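Local atomic coordinates of Lpg2148(MvcA) (Legionella pneumophila subsp. pneumophila str. Philadelphia 1, PDB entry 6K11), a protein that is a Legionella effector that probably acts as a deamidase-type deubiquitinase, removing ubiquitin from the host conjugating enzyme UBE2N and so regulating its activity. Residues S258-K269 with E303-F314; E2-K10 with I236-E244. All coordinates share one frame; numbering follows the deposited sequence.

Contact 1 of 2, residues S258-K269 with E303-F314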
loop_
_atom_site.group_PDB
_atom_site.type_symbol
_atom_site.label_atom_id
_atom_site.label_comp_id
_atom_site.label_asym_id
_atom_site.label_seq_id
_atom_site.Cartn_x
_atom_site.Cartn_y
_atom_site.Cartn_z
ATOM N N SER A 258 0.839 -7.747 -8.952
ATOM C CA SER A 258 1.237 -7.357 -10.299
ATOM C C SER A 258 2.721 -7.594 -10.552
ATOM O O SER A 258 3.059 -8.306 -11.503
ATOM C CB SER A 258 0.881 -5.888 -10.563
ATOM O OG SER A 258 1.312 -5.511 -11.869
ATOM N N HIS A 259 3.614 -7.004 -9.751
ATOM C CA HIS A 259 5.047 -7.093 -10.000
ATOM C C HIS A 259 5.801 -6.711 -8.727
ATOM O O HIS A 259 5.289 -5.962 -7.887
ATOM C CB HIS A 259 5.467 -6.168 -11.152
ATOM C CG HIS A 259 5.133 -4.728 -10.902
ATOM N ND1 HIS A 259 3.919 -4.180 -11.256
ATOM C CD2 HIS A 259 5.832 -3.736 -10.294
ATOM C CE1 HIS A 259 3.898 -2.906 -10.910
ATOM N NE2 HIS A 259 5.039 -2.614 -10.318
ATOM N N THR A 260 7.016 -7.250 -8.590
ATOM C CA THR A 260 7.911 -6.890 -7.499
ATOM C C THR A 260 8.831 -5.745 -7.915
ATOM O O THR A 260 8.886 -5.343 -9.077
ATOM C CB THR A 260 8.770 -8.085 -7.077
ATOM O OG1 THR A 260 9.615 -8.448 -8.176
ATOM C CG2 THR A 260 7.874 -9.303 -6.731
ATOM N N LEU A 261 9.593 -5.239 -6.943
ATOM C CA LEU A 261 10.588 -4.220 -7.259
ATOM C C LEU A 261 11.624 -4.762 -8.236
ATOM O O LEU A 261 12.062 -4.054 -9.156
ATOM C CB LEU A 261 11.244 -3.730 -5.967
ATOM C CG LEU A 261 12.317 -2.641 -6.095
ATOM C CD1 LEU A 261 11.742 -1.412 -6.779
ATOM C CD2 LEU A 261 12.887 -2.299 -4.716
ATOM N N GLN A 262 12.002 -6.033 -8.071
ATOM C CA GLN A 262 12.928 -6.661 -9.013
ATOM C C GLN A 262 12.365 -6.646 -10.436
ATOM O O GLN A 262 13.061 -6.258 -11.383
ATOM C CB GLN A 262 13.227 -8.092 -8.564
ATOM C CG GLN A 262 13.847 -8.956 -9.654
ATOM C CD GLN A 262 14.166 -10.349 -9.164
ATOM O OE1 GLN A 262 13.337 -11.004 -8.524
ATOM N NE2 GLN A 262 15.377 -10.808 -9.446
ATOM N N ASP A 263 11.097 -7.066 -10.595
ATOM C CA ASP A 263 10.415 -7.019 -11.889
ATOM C C ASP A 263 10.444 -5.611 -12.461
ATOM O O ASP A 263 10.699 -5.411 -13.655
ATOM C CB ASP A 263 8.937 -7.458 -11.769
ATOM C CG ASP A 263 8.743 -8.930 -11.407
ATOM O OD1 ASP A 263 9.576 -9.790 -11.759
ATOM O OD2 ASP A 263 7.703 -9.232 -10.763
ATOM N N TRP A 264 10.143 -4.626 -11.615
ATOM C CA TRP A 264 10.121 -3.228 -12.035
ATOM C C TRP A 264 11.454 -2.822 -12.646
ATOM O O TRP A 264 11.507 -2.296 -13.767
ATOM C CB TRP A 264 9.780 -2.358 -10.822
ATOM C CG TRP A 264 9.697 -0.882 -11.075
ATOM C CD1 TRP A 264 10.672 0.064 -10.833
ATOM C CD2 TRP A 264 8.567 -0.172 -11.581
ATOM N NE1 TRP A 264 10.204 1.316 -11.153
ATOM C CE2 TRP A 264 8.917 1.199 -11.626
ATOM C CE3 TRP A 264 7.286 -0.565 -12.012
ATOM C CZ2 TRP A 264 8.028 2.185 -12.072
ATOM C CZ3 TRP A 264 6.395 0.412 -12.445
ATOM C CH2 TRP A 264 6.773 1.779 -12.471
ATOM N N PHE A 265 12.552 -3.097 -11.936
ATOM C CA PHE A 265 13.875 -2.750 -12.444
ATOM C C PHE A 265 14.255 -3.580 -13.670
ATOM O O PHE A 265 14.883 -3.063 -14.602
ATOM C CB PHE A 265 14.914 -2.934 -11.332
ATOM C CG PHE A 265 14.985 -1.788 -10.340
ATOM C CD1 PHE A 265 15.107 -0.475 -10.768
ATOM C CD2 PHE A 265 14.969 -2.039 -8.986
ATOM C CE1 PHE A 265 15.195 0.562 -9.846
ATOM C CE2 PHE A 265 15.079 -1.017 -8.059
ATOM C CZ PHE A 265 15.198 0.288 -8.487
ATOM N N VAL A 266 13.916 -4.875 -13.687
ATOM C CA VAL A 266 14.224 -5.686 -14.870
ATOM C C VAL A 266 13.524 -5.116 -16.111
ATOM O O VAL A 266 14.073 -5.150 -17.224
ATOM C CB VAL A 266 13.839 -7.168 -14.628
ATOM C CG1 VAL A 266 13.924 -7.979 -15.908
ATOM C CG2 VAL A 266 14.745 -7.806 -13.545
ATOM N N SER A 267 12.321 -4.558 -15.942
ATOM C CA SER A 267 11.580 -4.005 -17.073
ATOM C C SER A 267 12.047 -2.612 -17.478
ATOM O O SER A 267 11.582 -2.114 -18.506
ATOM C CB SER A 267 10.080 -3.937 -16.752
ATOM O OG SER A 267 9.806 -2.850 -15.871
ATOM N N ASP A 268 12.918 -1.967 -16.690
ATOM C CA ASP A 268 13.418 -0.617 -16.992
ATOM C C ASP A 268 12.282 0.406 -17.078
ATOM O O ASP A 268 12.401 1.434 -17.760
ATOM C CB ASP A 268 14.241 -0.572 -18.296
ATOM C CG ASP A 268 15.444 -1.503 -18.281
ATOM O OD1 ASP A 268 16.257 -1.419 -17.341
ATOM O OD2 ASP A 268 15.573 -2.320 -19.224
ATOM N N LYS A 269 11.160 0.148 -16.401
ATOM C CA LYS A 269 10.118 1.168 -16.393
ATOM C C LYS A 269 10.554 2.393 -15.608
ATOM O O LYS A 269 10.022 3.481 -15.841
ATOM C CB LYS A 269 8.802 0.617 -15.826
ATOM C CG LYS A 269 7.643 1.590 -15.991
ATOM C CD LYS A 269 6.304 0.905 -16.019
ATOM C CE LYS A 269 5.195 1.943 -15.900
ATOM N NZ LYS A 269 3.843 1.322 -16.054
ATOM N N GLU A 303 -0.644 4.211 -16.486
ATOM C CA GLU A 303 0.605 4.656 -17.109
ATOM C C GLU A 303 1.755 4.673 -16.105
ATOM O O GLU A 303 2.869 4.223 -16.412
ATOM C CB GLU A 303 0.429 6.046 -17.729
ATOM C CG GLU A 303 1.695 6.617 -18.408
ATOM C CD GLU A 303 1.512 8.057 -18.941
ATOM O OE1 GLU A 303 0.432 8.666 -18.720
ATOM O OE2 GLU A 303 2.444 8.580 -19.587
ATOM N N PHE A 304 1.514 5.197 -14.902
ATOM C CA PHE A 304 2.618 5.345 -13.961
ATOM C C PHE A 304 2.901 4.070 -13.165
ATOM O O PHE A 304 4.059 3.823 -12.816
ATOM C CB PHE A 304 2.342 6.504 -12.996
ATOM C CG PHE A 304 2.612 7.873 -13.594
ATOM C CD1 PHE A 304 2.968 8.005 -14.930
ATOM C CD2 PHE A 304 2.476 9.022 -12.815
ATOM C CE1 PHE A 304 3.227 9.274 -15.489
ATOM C CE2 PHE A 304 2.731 10.288 -13.354
ATOM C CZ PHE A 304 3.112 10.415 -14.687
ATOM N N PHE A 305 1.884 3.260 -12.851
ATOM C CA PHE A 305 2.032 2.242 -11.812
ATOM C C PHE A 305 1.794 0.804 -12.278
ATOM O O PHE A 305 1.965 -0.122 -11.474
ATOM C CB PHE A 305 1.081 2.541 -10.629
ATOM C CG PHE A 305 1.150 3.972 -10.116
ATOM C CD1 PHE A 305 2.373 4.602 -9.921
ATOM C CD2 PHE A 305 -0.014 4.674 -9.828
ATOM C CE1 PHE A 305 2.442 5.920 -9.477
ATOM C CE2 PHE A 305 0.047 5.989 -9.348
ATOM C CZ PHE A 305 1.282 6.607 -9.175
ATOM N N SER A 306 1.413 0.573 -13.530
ATOM C CA SER A 306 1.223 -0.809 -13.958
ATOM C C SER A 306 2.574 -1.500 -14.138
ATOM O O SER A 306 3.607 -0.863 -14.309
ATOM C CB SER A 306 0.445 -0.881 -15.288
ATOM O OG SER A 306 1.321 -0.624 -16.375
ATOM N N LYS A 307 2.545 -2.823 -14.119
ATOM C CA LYS A 307 3.653 -3.588 -14.678
ATOM C C LYS A 307 3.891 -3.168 -16.132
ATOM O O LYS A 307 2.939 -2.946 -16.890
ATOM C CB LYS A 307 3.317 -5.083 -14.609
ATOM C CG LYS A 307 4.441 -6.010 -15.067
ATOM C CD LYS A 307 3.975 -7.458 -15.005
ATOM C CE LYS A 307 5.118 -8.448 -15.300
ATOM N NZ LYS A 307 4.562 -9.830 -15.501
ATOM N N ARG A 308 5.159 -3.061 -16.532
ATOM C CA ARG A 308 5.444 -2.598 -17.889
ATOM C C ARG A 308 4.830 -3.543 -18.913
ATOM O O ARG A 308 4.938 -4.768 -18.798
ATOM C CB ARG A 308 6.953 -2.459 -18.125
ATOM C CG ARG A 308 7.248 -1.597 -19.349
ATOM C CD ARG A 308 8.715 -1.255 -19.549
ATOM N NE ARG A 308 8.819 -0.322 -20.675
ATOM C CZ ARG A 308 9.945 0.046 -21.278
ATOM N NH1 ARG A 308 11.115 -0.429 -20.865
ATOM N NH2 ARG A 308 9.882 0.897 -22.310
ATOM N N GLY A 309 4.153 -2.968 -19.905
ATOM C CA GLY A 309 3.422 -3.747 -20.888
ATOM C C GLY A 309 1.963 -4.022 -20.552
ATOM O O GLY A 309 1.232 -4.519 -21.422
ATOM N N ARG A 310 1.514 -3.738 -19.320
ATOM C CA ARG A 310 0.120 -3.960 -18.939
ATOM C C ARG A 310 -0.660 -2.657 -18.767
ATOM O O ARG A 310 -1.753 -2.668 -18.188
ATOM C CB ARG A 310 0.030 -4.789 -17.654
ATOM C CG ARG A 310 0.887 -6.052 -17.640
ATOM C CD ARG A 310 0.154 -7.215 -18.255
ATOM N NE ARG A 310 -0.959 -7.634 -17.415
ATOM C CZ ARG A 310 -1.737 -8.685 -17.660
ATOM N NH1 ARG A 310 -1.536 -9.442 -18.737
ATOM N NH2 ARG A 310 -2.715 -8.985 -16.812
ATOM N N GLU A 311 -0.140 -1.547 -19.287
ATOM C CA GLU A 311 -0.759 -0.245 -19.079
ATOM C C GLU A 311 -2.191 -0.202 -19.627
ATOM O O GLU A 311 -3.031 0.537 -19.098
ATOM C CB GLU A 311 0.104 0.837 -19.735
ATOM C CG GLU A 311 1.419 1.175 -18.988
ATOM C CD GLU A 311 2.588 0.221 -19.327
ATOM O OE1 GLU A 311 2.426 -0.656 -20.208
ATOM O OE2 GLU A 311 3.670 0.361 -18.711
ATOM N N ALA A 312 -2.498 -0.997 -20.666
ATOM C CA ALA A 312 -3.841 -0.975 -21.260
ATOM C C ALA A 312 -4.885 -1.748 -20.451
ATOM O O ALA A 312 -6.089 -1.515 -20.635
ATOM C CB ALA A 312 -3.803 -1.547 -22.686
ATOM N N PHE A 313 -4.463 -2.677 -19.591
ATOM C CA PHE A 313 -5.368 -3.523 -18.820
ATOM C C PHE A 313 -5.417 -3.184 -17.338
ATOM O O PHE A 313 -6.421 -3.497 -16.686
ATOM C CB PHE A 313 -4.963 -5.003 -18.939
ATOM C CG PHE A 313 -4.283 -5.342 -20.231
ATOM C CD1 PHE A 313 -4.944 -5.166 -21.438
ATOM C CD2 PHE A 313 -2.981 -5.833 -20.241
ATOM C CE1 PHE A 313 -4.325 -5.470 -22.645
ATOM C CE2 PHE A 313 -2.353 -6.138 -21.438
ATOM C CZ PHE A 313 -3.032 -5.960 -22.647
ATOM N N PHE A 314 -4.348 -2.569 -16.802
ATOM C CA PHE A 314 -4.161 -2.434 -15.357
ATOM C C PHE A 314 -5.378 -1.812 -14.682
ATOM O O PHE A 314 -5.811 -2.266 -13.617
ATOM C CB PHE A 314 -2.913 -1.582 -15.100
ATOM C CG PHE A 314 -2.358 -1.686 -13.707
ATOM C CD1 PHE A 314 -1.920 -2.904 -13.201
ATOM C CD2 PHE A 314 -2.243 -0.554 -12.911
ATOM C CE1 PHE A 314 -1.390 -2.992 -11.913
ATOM C CE2 PHE A 314 -1.708 -0.633 -11.618
ATOM C CZ PHE A 314 -1.287 -1.858 -11.124
HETATM O O HOH W 1 7.378 -3.768 -14.926
#

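Contact 2 of 2, residues E2-K10 with I236-E244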
loop_
_atom_site.group_PDB
_atom_site.type_symbol
_atom_site.label_atom_id
_atom_site.label_comp_id
_atom_site.label_asym_id
_atom_site.label_seq_id
_atom_site.Cartn_x
_atom_site.Cartn_y
_atom_site.Cartn_z
ATOM N N GLU A 2 30.715 9.540 -13.285
ATOM C CA GLU A 2 29.415 9.448 -12.621
ATOM C C GLU A 2 29.467 9.892 -11.155
ATOM O O GLU A 2 30.384 9.529 -10.420
ATOM C CB GLU A 2 28.876 8.018 -12.707
ATOM C CG GLU A 2 28.262 7.616 -14.054
ATOM C CD GLU A 2 26.974 8.368 -14.381
ATOM O OE1 GLU A 2 26.391 8.114 -15.463
ATOM O OE2 GLU A 2 26.539 9.209 -13.557
ATOM N N SER A 3 28.469 10.668 -10.733
ATOM C CA SER A 3 28.441 11.175 -9.369
ATOM C C SER A 3 28.184 10.036 -8.379
ATOM O O SER A 3 27.604 9.006 -8.741
ATOM C CB SER A 3 27.370 12.248 -9.222
ATOM O OG SER A 3 26.064 11.685 -9.211
ATOM N N PRO A 4 28.644 10.178 -7.130
ATOM C CA PRO A 4 28.335 9.145 -6.129
ATOM C C PRO A 4 26.839 8.914 -5.966
ATOM O O PRO A 4 26.405 7.766 -5.797
ATOM C CB PRO A 4 28.969 9.700 -4.847
ATOM C CG PRO A 4 30.084 10.587 -5.341
ATOM C CD PRO A 4 29.569 11.201 -6.611
ATOM N N GLY A 5 26.045 9.983 -6.020
ATOM C CA GLY A 5 24.601 9.834 -5.906
ATOM C C GLY A 5 24.010 8.963 -6.999
ATOM O O GLY A 5 23.112 8.162 -6.740
ATOM N N PHE A 6 24.516 9.091 -8.228
ATOM C CA PHE A 6 24.028 8.230 -9.301
ATOM C C PHE A 6 24.484 6.786 -9.123
ATOM O O PHE A 6 23.766 5.857 -9.517
ATOM C CB PHE A 6 24.473 8.739 -10.668
ATOM C CG PHE A 6 24.001 7.866 -11.791
ATOM C CD1 PHE A 6 22.736 8.035 -12.329
ATOM C CD2 PHE A 6 24.800 6.836 -12.276
ATOM C CE1 PHE A 6 22.296 7.219 -13.346
ATOM C CE2 PHE A 6 24.356 6.010 -13.290
ATOM C CZ PHE A 6 23.108 6.209 -13.830
ATOM N N MET A 7 25.674 6.580 -8.550
ATOM C CA MET A 7 26.143 5.222 -8.285
ATOM C C MET A 7 25.179 4.476 -7.366
ATOM O O MET A 7 25.003 3.256 -7.499
ATOM C CB MET A 7 27.550 5.255 -7.674
ATOM C CG MET A 7 28.675 5.629 -8.637
ATOM S SD MET A 7 28.946 4.439 -9.977
ATOM C CE MET A 7 27.999 5.125 -11.304
ATOM N N VAL A 8 24.561 5.192 -6.420
ATOM C CA VAL A 8 23.528 4.607 -5.564
ATOM C C VAL A 8 22.397 4.039 -6.413
ATOM O O VAL A 8 21.938 2.913 -6.189
ATOM C CB VAL A 8 22.999 5.656 -4.570
ATOM C CG1 VAL A 8 21.741 5.151 -3.838
ATOM C CG2 VAL A 8 24.086 6.061 -3.569
ATOM N N HIS A 9 21.917 4.815 -7.392
ATOM C CA HIS A 9 20.829 4.318 -8.236
ATOM C C HIS A 9 21.279 3.117 -9.061
ATOM O O HIS A 9 20.560 2.113 -9.170
ATOM C CB HIS A 9 20.306 5.428 -9.155
ATOM C CG HIS A 9 19.498 4.911 -10.310
ATOM N ND1 HIS A 9 18.189 4.486 -10.172
ATOM C CD2 HIS A 9 19.821 4.717 -11.613
ATOM C CE1 HIS A 9 17.744 4.060 -11.342
ATOM N NE2 HIS A 9 18.708 4.200 -12.234
ATOM N N LYS A 10 22.469 3.205 -9.672
ATOM C CA LYS A 10 22.933 2.123 -10.531
ATOM C C LYS A 10 23.071 0.826 -9.745
ATOM O O LYS A 10 22.709 -0.253 -10.233
ATOM C CB LYS A 10 24.270 2.518 -11.168
ATOM C CG LYS A 10 24.961 1.434 -11.961
ATOM C CD LYS A 10 26.157 2.054 -12.700
ATOM C CE LYS A 10 26.811 1.078 -13.664
ATOM N NZ LYS A 10 28.116 1.637 -14.144
ATOM N N ILE A 236 10.747 8.152 -5.287
ATOM C CA ILE A 236 11.467 8.733 -6.406
ATOM C C ILE A 236 12.806 9.197 -5.863
ATOM O O ILE A 236 12.866 9.821 -4.796
ATOM C CB ILE A 236 10.697 9.899 -7.055
ATOM C CG1 ILE A 236 9.537 9.362 -7.916
ATOM C CG2 ILE A 236 11.643 10.743 -7.925
ATOM C CD1 ILE A 236 8.730 10.451 -8.580
ATOM N N TYR A 237 13.875 8.887 -6.589
ATOM C CA TYR A 237 15.227 9.259 -6.188
ATOM C C TYR A 237 15.789 10.207 -7.238
ATOM O O TYR A 237 15.733 9.920 -8.437
ATOM C CB TYR A 237 16.107 8.015 -6.033
ATOM C CG TYR A 237 17.559 8.293 -5.696
ATOM C CD1 TYR A 237 17.914 9.040 -4.569
ATOM C CD2 TYR A 237 18.574 7.793 -6.504
ATOM C CE1 TYR A 237 19.258 9.284 -4.256
ATOM C CE2 TYR A 237 19.914 8.031 -6.203
ATOM C CZ TYR A 237 20.245 8.784 -5.082
ATOM O OH TYR A 237 21.578 9.021 -4.795
ATOM N N ILE A 238 16.301 11.344 -6.792
ATOM C CA ILE A 238 16.870 12.352 -7.676
ATOM C C ILE A 238 18.333 12.551 -7.291
ATOM O O ILE A 238 18.648 13.302 -6.365
ATOM C CB ILE A 238 16.090 13.676 -7.607
ATOM C CG1 ILE A 238 14.606 13.431 -7.884
ATOM C CG2 ILE A 238 16.659 14.671 -8.631
ATOM C CD1 ILE A 238 13.686 14.503 -7.319
ATOM N N PRO A 239 19.254 11.867 -7.964
ATOM C CA PRO A 239 20.670 11.974 -7.610
ATOM C C PRO A 239 21.281 13.272 -8.126
ATOM O O PRO A 239 20.802 13.891 -9.081
ATOM C CB PRO A 239 21.304 10.759 -8.298
ATOM C CG PRO A 239 20.406 10.489 -9.480
ATOM C CD PRO A 239 19.018 10.877 -9.032
ATOM N N GLN A 240 22.365 13.677 -7.462
ATOM C CA GLN A 240 23.078 14.883 -7.861
ATOM C C GLN A 240 23.589 14.763 -9.291
ATOM O O GLN A 240 23.970 13.683 -9.758
ATOM C CB GLN A 240 24.249 15.143 -6.915
ATOM C CG GLN A 240 25.287 14.046 -6.969
ATOM C CD GLN A 240 26.366 14.191 -5.916
ATOM O OE1 GLN A 240 26.692 13.226 -5.205
ATOM N NE2 GLN A 240 26.933 15.396 -5.807
ATOM N N THR A 241 23.585 15.890 -9.991
ATOM C CA THR A 241 24.136 15.971 -11.333
ATOM C C THR A 241 25.638 16.243 -11.282
ATOM O O THR A 241 26.174 16.730 -10.285
ATOM C CB THR A 241 23.443 17.073 -12.140
ATOM O OG1 THR A 241 23.535 18.310 -11.424
ATOM C CG2 THR A 241 21.976 16.734 -12.368
ATOM N N LEU A 242 26.312 15.902 -12.376
ATOM C CA LEU A 242 27.689 16.313 -12.617
ATOM C C LEU A 242 27.678 17.521 -13.545
ATOM O O LEU A 242 26.983 17.512 -14.568
ATOM C CB LEU A 242 28.505 15.183 -13.250
ATOM C CG LEU A 242 29.055 14.061 -12.373
ATOM C CD1 LEU A 242 29.792 13.052 -13.246
ATOM C CD2 LEU A 242 29.971 14.608 -11.281
ATOM N N GLY A 243 28.440 18.551 -13.186
ATOM C CA GLY A 243 28.573 19.704 -14.061
ATOM C C GLY A 243 27.230 20.334 -14.367
ATOM O O GLY A 243 26.414 20.586 -13.471
ATOM N N GLU A 244 26.986 20.579 -15.654
ATOM C CA GLU A 244 25.775 21.243 -16.122
ATOM C C GLU A 244 24.716 20.258 -16.615
ATOM O O GLU A 244 23.797 20.656 -17.341
ATOM C CB GLU A 244 26.122 22.239 -17.231
ATOM C CG GLU A 244 27.040 23.369 -16.785
ATOM C CD GLU A 244 26.509 24.094 -15.562
ATOM O OE1 GLU A 244 25.411 24.684 -15.655
ATOM O OE2 GLU A 244 27.182 24.069 -14.508
#

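Contact 1 of 2, residues S258-K269 with E303-F314
K269 drives its ammonium into the turn that follows helix 294-305. The chain is extended throughout, with CG anti to the backbone N (chi1 -172°), long enough for NZ to donate to E303 O at 3.1 Å and to S306 O at 2.8 Å, both met from above their carbonyl planes. E311, bent at chi2, comes from the opposite direction and gives NZ a salt bridge through OE2 at 2.8 Å, on the anti side of the carboxylate. Lysine suits this buried place: a long chain with a charged end carrying several N-H groups can serve three oxygens at once. R308 NH1 meets S267 O at 2.9 Å in a nearly straight bond (168° at the hydrogen) lying in the guanidinium plane, and a water joins R308 N to S267 OG.

Aromatic edges supply weaker contacts. W264, its NE1 hydrogen-bonded to P251 O, sets CH2 3.4 Å from F304 O, while H259 presents CE1 to F305 O, also at 3.4 Å. In van der Waals contact, S258 OG lies 3.4 Å from K307 CB. Helix 261-266 starts with a T260–D263 capping box and closes in a Schellman motif at D268; K269, starting helix 269-274, holds the C-terminal end of helix 294-305 and its type II turn.

Contact 2 of 2, residues E2-K10 with I236-E244
Y237, Q240 and S3 are among the residues that lose most surface here: Y237 and Q240 come from the strand and the loop after it, and S3, at the N-cap of helix 4-19, receives Q240. Y237 stands out from the end of strand 228-238 with CG anti to its backbone N (chi1 177°), which carries the phenol up to the helix. Its hydroxyl donates to G5 O at 2.6 Å, tilted 29° from the carbonyl plane, so a carbonyl of the first turn gains a side-chain donor. The ring edge also receives H9 CB, 4.0 Å from CD2, while V8 crosses the tyrosine at about a right angle, CB lying 3.7 Å from OH. Tyrosine suits the place, being long enough to span the gap between strand and helix and polar only at its end.

S3 OG accepts from F6 N at 3.2 Å and donates to Q240 O at 2.9 Å, from above that carbonyl plane; a small hydroxyl can thus cap the helix and tie it to the loop at once. Q240 lies against S3, CG 3.3 Å from S3 OG, and its extended chain takes OE1 on to G5 N in a weak bond of 3.4 Å. The missing side chain of G5 makes room for the close approach of the Q240 backbone N; P239 CB lies 3.5 Å from G5 C. At the outer end L242 lays its methyl groups against E2 and S3. The arrangement is a serine-capped helix N-terminus packed on the end of a strand of the antiparallel sheet, with the chain leaving that strand running alongside the cap.

How the contacts relate
Both contacts are partly buried, but contact 1 lies nearer the centre of the molecule, its centre about 16 Å from the chain centre against about 27 Å for contact 2. Their centres are about 23 Å apart and they do not touch. Helix 4-19 links them: its first turns form one side of contact 2, while further along K13, S16 and Q17 meet helix 261-266 and D268. Strand 250-252 is a second bridge, with P251 bound by W264 and Y252 by H9. The chemistry differs with place. Contact 1 joins helix ends and turns through charged side chains and backbone carbonyls, whereas contact 2 sets a helix start against a strand end using uncharged hydroxyl, amide and apolar groups.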